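Local structure of putative hemin storage protein (6AU1) at residues I17-D21 and P22-N26; D73-N76 and R77-Q81. The protein cleaves deacetylated poly-beta-1,6-N-acetylglucosamine, a biofilm polysaccharide, through the glycoside hydrolase domain modelled here. One frame throughout, in Å; residues are numbered along the deposited sequence.

Contact 1 of 2, residues I17-D21 and P22-N26; sequences IYDPD and PEQQN. With SO4 (sulfate ion), chain C.
Gln25 reaches back from the first turn of helix 22-39 to the loop that feeds it, and its OE1 accepts the backbone N-H of Asp19, with Asp19 N and Gln25 OE1 3.1 Å apart. The bond is nearly straight, 166° at the hydrogen, and the donor lies in the carbonyl plane of the amide, on a lone pair. With CG anti to the backbone N (chi1 -172°) and the chain extended beyond it, the amide spans the gap. Asp19 makes a side-chain bond of its own: OD1 takes the N-H of Asp21 on its anti lone pair, 2.8 Å from Asp19 OD1 to Asp21 N. This is an Asx turn, and it delivers the chain to an N-cap. Asp21 OD1 accepts from Glu23 N at 2.9 Å, the donor standing 48° out of the carboxylate plane, and Asp21 O receives Gln25 N at 3.0 Å. Pro22, first in the helix, has no N-H to offer. The helix start would probably favour a charged Asp21. Van der Waals packing fills in around these bonds. Gln25 CG lies 3.4 Å from Ile17 O, and Ile17 CG2 touches the same carbon, the two side chains at about a right angle. Asp19 OD2 rests on Gln24 CG at 3.6 Å, while the amide of Gln24 bends away to Asn28 and Arg27 further along the helix. Tyr18 OH donates to O4 of a sulfate, probably from the crystallisation liquor, at 2.6 Å; O4 sits at the ring edge, and Arg71 NH2 binds the same ion.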
ATOM      1  N   ILE A  17      16.564  -6.634   1.764  1.00 14.66           N
ATOM      2  CA  ILE A  17      17.890  -6.005   1.832  1.00 15.24           C
ATOM      3  C   ILE A  17      18.546  -6.257   3.185  1.00 17.19           C
ATOM      4  O   ILE A  17      19.747  -6.568   3.266  1.00 14.89           O
ATOM      5  CB  ILE A  17      17.802  -4.481   1.599  1.00 14.79           C
ATOM      6  CG1 ILE A  17      17.148  -4.186   0.242  1.00 20.24           C
ATOM      7  CG2 ILE A  17      19.190  -3.815   1.754  1.00 16.57           C
ATOM      8  CD1 ILE A  17      16.889  -2.712  -0.015  1.00 23.19           C
ATOM      9  N   TYR A  18      17.760  -6.091   4.248  1.00 14.65           N
ATOM     10  CA  TYR A  18      18.266  -6.214   5.620  1.00 13.48           C
ATOM     11  C   TYR A  18      19.065  -7.492   5.853  1.00 14.88           C
ATOM     12  O   TYR A  18      18.664  -8.568   5.410  1.00 16.88           O
ATOM     13  CB  TYR A  18      17.105  -6.172   6.635  1.00 15.35           C
ATOM     14  CG  TYR A  18      17.606  -6.446   8.038  1.00 15.47           C
ATOM     15  CD1 TYR A  18      18.273  -5.466   8.750  1.00 17.71           C
ATOM     16  CD2 TYR A  18      17.463  -7.701   8.624  1.00 16.40           C
ATOM     17  CE1 TYR A  18      18.770  -5.710  10.024  1.00 21.36           C
ATOM     18  CE2 TYR A  18      17.957  -7.956   9.901  1.00 17.71           C
ATOM     19  CZ  TYR A  18      18.607  -6.956  10.593  1.00 20.27           C
ATOM     20  OH  TYR A  18      19.108  -7.190  11.860  1.00 21.19           O
ATOM     21  N   ASP A  19      20.191  -7.370   6.554  1.00 15.38           N
ATOM     22  CA  ASP A  19      20.920  -8.539   7.039  1.00 17.55           C
ATOM     23  C   ASP A  19      21.680  -8.149   8.301  1.00 17.80           C
ATOM     24  O   ASP A  19      22.234  -7.050   8.380  1.00 17.94           O
ATOM     25  CB  ASP A  19      21.882  -9.085   5.969  1.00 17.96           C
ATOM     26  CG  ASP A  19      22.347 -10.504   6.268  1.00 21.41           C
ATOM     27  OD1 ASP A  19      23.175 -10.691   7.182  1.00 21.19           O
ATOM     28  OD2 ASP A  19      21.888 -11.441   5.587  1.00 24.43           O
ATOM     29  N   PRO A  20      21.710  -9.046   9.301  1.00 19.67           N
ATOM     30  CA  PRO A  20      22.467  -8.737  10.525  1.00 20.01           C
ATOM     31  C   PRO A  20      23.949  -8.502  10.241  1.00 19.01           C
ATOM     32  O   PRO A  20      24.641  -7.856  11.032  1.00 21.22           O
ATOM     33  CB  PRO A  20      22.261  -9.979  11.410  1.00 26.97           C
ATOM     34  CG  PRO A  20      21.603 -11.014  10.537  1.00 31.77           C
ATOM     35  CD  PRO A  20      20.931 -10.292   9.412  1.00 22.26           C
ATOM     36  N   ASP A  21      24.423  -9.038   9.120  1.00 19.50           N
ATOM     37  CA  ASP A  21      25.783  -8.791   8.649  1.00 18.33           C
ATOM     38  C   ASP A  21      25.732  -7.578   7.715  1.00 17.05           C
ATOM     39  O   ASP A  21      25.214  -7.673   6.606  1.00 16.87           O
ATOM     40  CB  ASP A  21      26.335 -10.046   7.949  1.00 22.56           C
ATOM     41  CG  ASP A  21      27.670  -9.816   7.247  1.00 28.45           C
ATOM     42  OD1 ASP A  21      28.244  -8.711   7.344  1.00 24.40           O
ATOM     43  OD2 ASP A  21      28.160 -10.773   6.602  1.00 30.80           O
ATOM     44  N   PRO A  22      26.261  -6.429   8.168  1.00 18.78           N
ATOM     45  CA  PRO A  22      26.131  -5.205   7.365  1.00 21.14           C
ATOM     46  C   PRO A  22      26.841  -5.312   6.010  1.00 19.26           C
ATOM     47  O   PRO A  22      26.484  -4.602   5.061  1.00 19.40           O
ATOM     48  CB  PRO A  22      26.776  -4.127   8.253  1.00 20.12           C
ATOM     49  CG  PRO A  22      27.705  -4.878   9.157  1.00 22.15           C
ATOM     50  CD  PRO A  22      27.049  -6.213   9.398  1.00 19.59           C
ATOM     51  N   GLU A  23      27.816  -6.201   5.899  1.00 21.49           N
ATOM     52  CA  GLU A  23      28.518  -6.341   4.630  1.00 23.10           C
ATOM     53  C   GLU A  23      27.667  -7.134   3.637  1.00 23.18           C
ATOM     54  O   GLU A  23      27.645  -6.820   2.449  1.00 22.92           O
ATOM     55  CB  GLU A  23      29.885  -6.993   4.825  1.00 32.11           C
ATOM     56  CG  GLU A  23      30.918  -6.550   3.799  1.00 44.81           C
ATOM     57  CD  GLU A  23      31.112  -5.032   3.751  1.00 48.51           C
ATOM     58  OE1 GLU A  23      30.996  -4.360   4.809  1.00 28.92           O
ATOM     59  OE2 GLU A  23      31.382  -4.512   2.645  1.00 51.53           O
ATOM     60  N   GLN A  24      26.952  -8.147   4.122  1.00 18.52           N
ATOM     61  CA  GLN A  24      25.971  -8.837   3.275  1.00 20.60           C
ATOM     62  C   GLN A  24      24.839  -7.896   2.870  1.00 17.78           C
ATOM     63  O   GLN A  24      24.346  -7.941   1.739  1.00 17.84           O
ATOM     64  CB  GLN A  24      25.400 -10.060   3.992  1.00 21.94           C
ATOM     65  CG  GLN A  24      24.449 -10.874   3.120  1.00 23.86           C
ATOM     66  CD  GLN A  24      25.146 -11.436   1.899  1.00 29.22           C
ATOM     67  OE1 GLN A  24      26.224 -12.030   2.007  1.00 31.81           O
ATOM     68  NE2 GLN A  24      24.547 -11.237   0.722  1.00 26.29           N
ATOM     69  N   GLN A  25      24.427  -7.044   3.804  1.00 15.86           N
ATOM     70  CA  GLN A  25      23.390  -6.065   3.537  1.00 17.42           C
ATOM     71  C   GLN A  25      23.842  -5.122   2.415  1.00 15.84           C
ATOM     72  O   GLN A  25      23.062  -4.769   1.538  1.00 15.59           O
ATOM     73  CB  GLN A  25      23.061  -5.291   4.815  1.00 17.07           C
ATOM     74  CG  GLN A  25      21.851  -4.376   4.707  1.00 17.56           C
ATOM     75  CD  GLN A  25      21.507  -3.757   6.043  1.00 20.27           C
ATOM     76  OE1 GLN A  25      20.899  -4.405   6.896  1.00 17.14           O
ATOM     77  NE2 GLN A  25      21.925  -2.510   6.247  1.00 19.06           N
ATOM     78  N   ASN A  26      25.111  -4.721   2.443  1.00 15.49           N
ATOM     79  CA  ASN A  26      25.647  -3.865   1.394  1.00 16.27           C
ATOM     80  C   ASN A  26      25.652  -4.568   0.038  1.00 17.68           C
ATOM     81  O   ASN A  26      25.331  -3.967  -0.991  1.00 20.27           O
ATOM     82  CB  ASN A  26      27.065  -3.410   1.749  1.00 19.41           C
ATOM     83  CG  ASN A  26      27.685  -2.560   0.657  1.00 23.93           C
ATOM     84  OD1 ASN A  26      27.301  -1.410   0.465  1.00 33.97           O
ATOM     85  ND2 ASN A  26      28.629  -3.126  -0.071  1.00 32.85           N
TER
HETATM   86  S   SO4 C 701      16.657  -9.206  13.407  1.00 35.40           S
HETATM   87  O1  SO4 C 701      16.146  -7.838  13.330  1.00 30.24           O
HETATM   88  O2  SO4 C 701      15.851 -10.083  12.561  1.00 37.50           O
HETATM   89  O3  SO4 C 701      16.573  -9.668  14.799  1.00 36.72           O
HETATM   90  O4  SO4 C 701      18.043  -9.253  12.956  1.00 30.12           O

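Contact 2 of 2, residues D73-N76 and R77-Q81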
ATOM      1  N   ASP A  73      18.749   1.323  10.379  1.00 13.73           N
ATOM      2  CA  ASP A  73      18.618   2.655   9.796  1.00 15.32           C
ATOM      3  C   ASP A  73      18.912   2.552   8.307  1.00 15.34           C
ATOM      4  O   ASP A  73      20.049   2.768   7.873  1.00 19.42           O
ATOM      5  CB  ASP A  73      19.571   3.646  10.476  1.00 14.97           C
ATOM      6  CG  ASP A  73      19.215   5.091  10.195  1.00 17.43           C
ATOM      7  OD1 ASP A  73      18.362   5.349   9.315  1.00 17.52           O
ATOM      8  OD2 ASP A  73      19.798   5.984  10.851  1.00 20.77           O
ATOM      9  N   LEU A  74      17.889   2.222   7.521  1.00 12.88           N
ATOM     10  CA  LEU A  74      18.139   1.710   6.183  1.00 13.64           C
ATOM     11  C   LEU A  74      17.370   2.451   5.101  1.00 15.41           C
ATOM     12  O   LEU A  74      17.836   2.541   3.968  1.00 14.36           O
ATOM     13  CB  LEU A  74      17.793   0.213   6.141  1.00 17.03           C
ATOM     14  CG  LEU A  74      18.120  -0.610   4.901  1.00 20.44           C
ATOM     15  CD1 LEU A  74      19.592  -0.495   4.544  1.00 17.21           C
ATOM     16  CD2 LEU A  74      17.751  -2.076   5.170  1.00 20.31           C
ATOM     17  N   PHE A  75      16.178   2.955   5.420  1.00 13.72           N
ATOM     18  CA  PHE A  75      15.369   3.579   4.372  1.00 15.00           C
ATOM     19  C   PHE A  75      16.076   4.781   3.730  1.00 14.14           C
ATOM     20  O   PHE A  75      16.110   4.902   2.499  1.00 13.32           O
ATOM     21  CB  PHE A  75      13.999   4.025   4.898  1.00 14.75           C
ATOM     22  CG  PHE A  75      13.142   4.646   3.832  1.00 15.22           C
ATOM     23  CD1 PHE A  75      12.385   3.846   2.993  1.00 11.56           C
ATOM     24  CD2 PHE A  75      13.148   6.021   3.624  1.00 15.83           C
ATOM     25  CE1 PHE A  75      11.596   4.409   1.979  1.00 13.59           C
ATOM     26  CE2 PHE A  75      12.385   6.597   2.611  1.00 17.78           C
ATOM     27  CZ  PHE A  75      11.609   5.790   1.781  1.00 14.99           C
ATOM     28  N   ASN A  76      16.633   5.672   4.548  1.00 13.75           N
ATOM     29  CA  ASN A  76      17.258   6.870   3.994  1.00 16.27           C
ATOM     30  C   ASN A  76      18.378   6.517   3.012  1.00 17.99           C
ATOM     31  O   ASN A  76      18.483   7.112   1.935  1.00 14.60           O
ATOM     32  CB  ASN A  76      17.804   7.785   5.108  1.00 18.08           C
ATOM     33  CG  ASN A  76      19.006   7.186   5.839  1.00 22.11           C
ATOM     34  OD1 ASN A  76      18.960   6.044   6.302  1.00 18.66           O
ATOM     35  ND2 ASN A  76      20.100   7.963   5.935  1.00 20.59           N
ATOM     36  N   ARG A  77      19.214   5.545   3.361  1.00 15.46           N
ATOM     37  CA  ARG A  77      20.377   5.299   2.510  1.00 18.61           C
ATOM     38  C   ARG A  77      20.001   4.528   1.234  1.00 15.64           C
ATOM     39  O   ARG A  77      20.582   4.764   0.182  1.00 16.67           O
ATOM     40  CB  ARG A  77      21.482   4.586   3.292  1.00 24.12           C
ATOM     41  CG  ARG A  77      21.225   3.131   3.605  1.00 19.19           C
ATOM     42  CD  ARG A  77      21.919   2.740   4.925  1.00 21.65           C
ATOM     43  NE  ARG A  77      23.283   3.274   5.064  1.00 20.29           N
ATOM     44  CZ  ARG A  77      24.394   2.627   4.717  1.00 24.03           C
ATOM     45  NH1 ARG A  77      24.323   1.413   4.184  1.00 27.73           N
ATOM     46  NH2 ARG A  77      25.584   3.195   4.904  1.00 17.78           N
ATOM     47  N   VAL A  78      18.991   3.667   1.303  1.00 16.12           N
ATOM     48  CA  VAL A  78      18.544   2.965   0.101  1.00 15.41           C
ATOM     49  C   VAL A  78      17.830   3.943  -0.821  1.00 18.17           C
ATOM     50  O   VAL A  78      18.023   3.913  -2.038  1.00 16.82           O
ATOM     51  CB  VAL A  78      17.642   1.777   0.444  1.00 17.49           C
ATOM     52  CG1 VAL A  78      17.112   1.106  -0.821  1.00 17.92           C
ATOM     53  CG2 VAL A  78      18.434   0.774   1.307  1.00 20.08           C
ATOM     54  N   ALA A  79      17.038   4.837  -0.240  1.00 14.65           N
ATOM     55  CA  ALA A  79      16.364   5.860  -1.038  1.00 16.81           C
ATOM     56  C   ALA A  79      17.386   6.750  -1.744  1.00 19.53           C
ATOM     57  O   ALA A  79      17.263   7.017  -2.943  1.00 17.50           O
ATOM     58  CB  ALA A  79      15.440   6.699  -0.162  1.00 14.86           C
ATOM     59  N   TRP A  80      18.409   7.204  -1.019  1.00 14.62           N
ATOM     60  CA  TRP A  80      19.408   8.066  -1.658  1.00 15.36           C
ATOM     61  C   TRP A  80      20.160   7.331  -2.772  1.00 15.77           C
ATOM     62  O   TRP A  80      20.456   7.911  -3.823  1.00 18.76           O
ATOM     63  CB  TRP A  80      20.415   8.615  -0.624  1.00 17.86           C
ATOM     64  CG  TRP A  80      19.986   9.921   0.014  1.00 17.93           C
ATOM     65  CD1 TRP A  80      19.840  10.178   1.355  1.00 19.99           C
ATOM     66  CD2 TRP A  80      19.628  11.132  -0.667  1.00 22.48           C
ATOM     67  NE1 TRP A  80      19.433  11.484   1.545  1.00 21.19           N
ATOM     68  CE2 TRP A  80      19.292  12.086   0.321  1.00 23.15           C
ATOM     69  CE3 TRP A  80      19.574  11.508  -2.014  1.00 22.30           C
ATOM     70  CZ2 TRP A  80      18.902  13.385  -0.001  1.00 28.34           C
ATOM     71  CZ3 TRP A  80      19.182  12.794  -2.328  1.00 28.01           C
ATOM     72  CH2 TRP A  80      18.855  13.718  -1.325  1.00 30.00           C
ATOM     73  N   GLN A  81      20.484   6.060  -2.552  1.00 15.98           N
ATOM     74  CA  GLN A  81      21.258   5.342  -3.560  1.00 19.51           C
ATOM     75  C   GLN A  81      20.416   5.045  -4.790  1.00 19.55           C
ATOM     76  O   GLN A  81      20.922   5.122  -5.907  1.00 21.53           O
ATOM     77  CB  GLN A  81      21.845   4.053  -2.997  1.00 22.21           C
ATOM     78  CG  GLN A  81      22.916   4.315  -1.952  1.00 27.34           C
ATOM     79  CD  GLN A  81      23.990   3.252  -1.923  1.00 40.98           C
ATOM     80  OE1 GLN A  81      24.210   2.544  -2.905  1.00 44.27           O
ATOM     81  NE2 GLN A  81      24.670   3.133  -0.787  1.00 40.46           N
TER
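Leu74 and Val78, one turn apart at the start of helix 75-86, slant across each other, with Leu74 CD1 3.7 Å from Val78 CG2. Val78 CG2 also lies 3.2 Å from Leu74 O, the carbonyl that accepts the N-H of Val78. Arg77 comes at Leu74 from another direction. Its CG sits between the backbone N and the carbonyl carbon (chi1 73°), which turns the aliphatic stem back along the helix: Arg77 CD lies 3.5 Å from Asp73 O and also touches Leu74 CD1. Phe75 presents one ring face to Ala79 CB, 4.1 Å from Phe75 CE2, and both pack on strand 89-94. Asn76 O lies oblique to the Trp80 ring, 3.4 Å from Trp80 CD1, and takes the N-H of Trp80, with Trp80 N 3.0 Å from Asn76 O; the ring stacks with His153. The start of the helix has a buried side (Phe75, Val78, Ala79, with Leu74 just before it) and an exposed one (Arg77, Trp80). Leu74 is the N-cap, yet its hydrocarbon side chain has no acceptor, so Leu74 cannot cap the first helical N-H groups through a side-chain hydrogen bond; its part in the contact is a carbonyl bond and greasy packing.

From the N terminus, strand 8-12 and helix 14-17 come first; contact 1 then closes the tight turn from Ile17 into helix 22-39. The chain goes on through strand 43-47 and a long loop before contact 2 opens helix 75-86, which leads to strand 89-94. The two are in series, neither nesting nor crossing, and both sit where a loop enters a helix of the layer outside the parallel strands, consistent with the TIM-barrel clan of this family. They also touch: Gln25 NE2 meets Leu74 CD1 at 3.5 Å, and Ile17 CD1 meets Val78 CG1 at 3.9 Å. The start of helix 75-86 is thereby packed against helix 14-17 and helix 22-39.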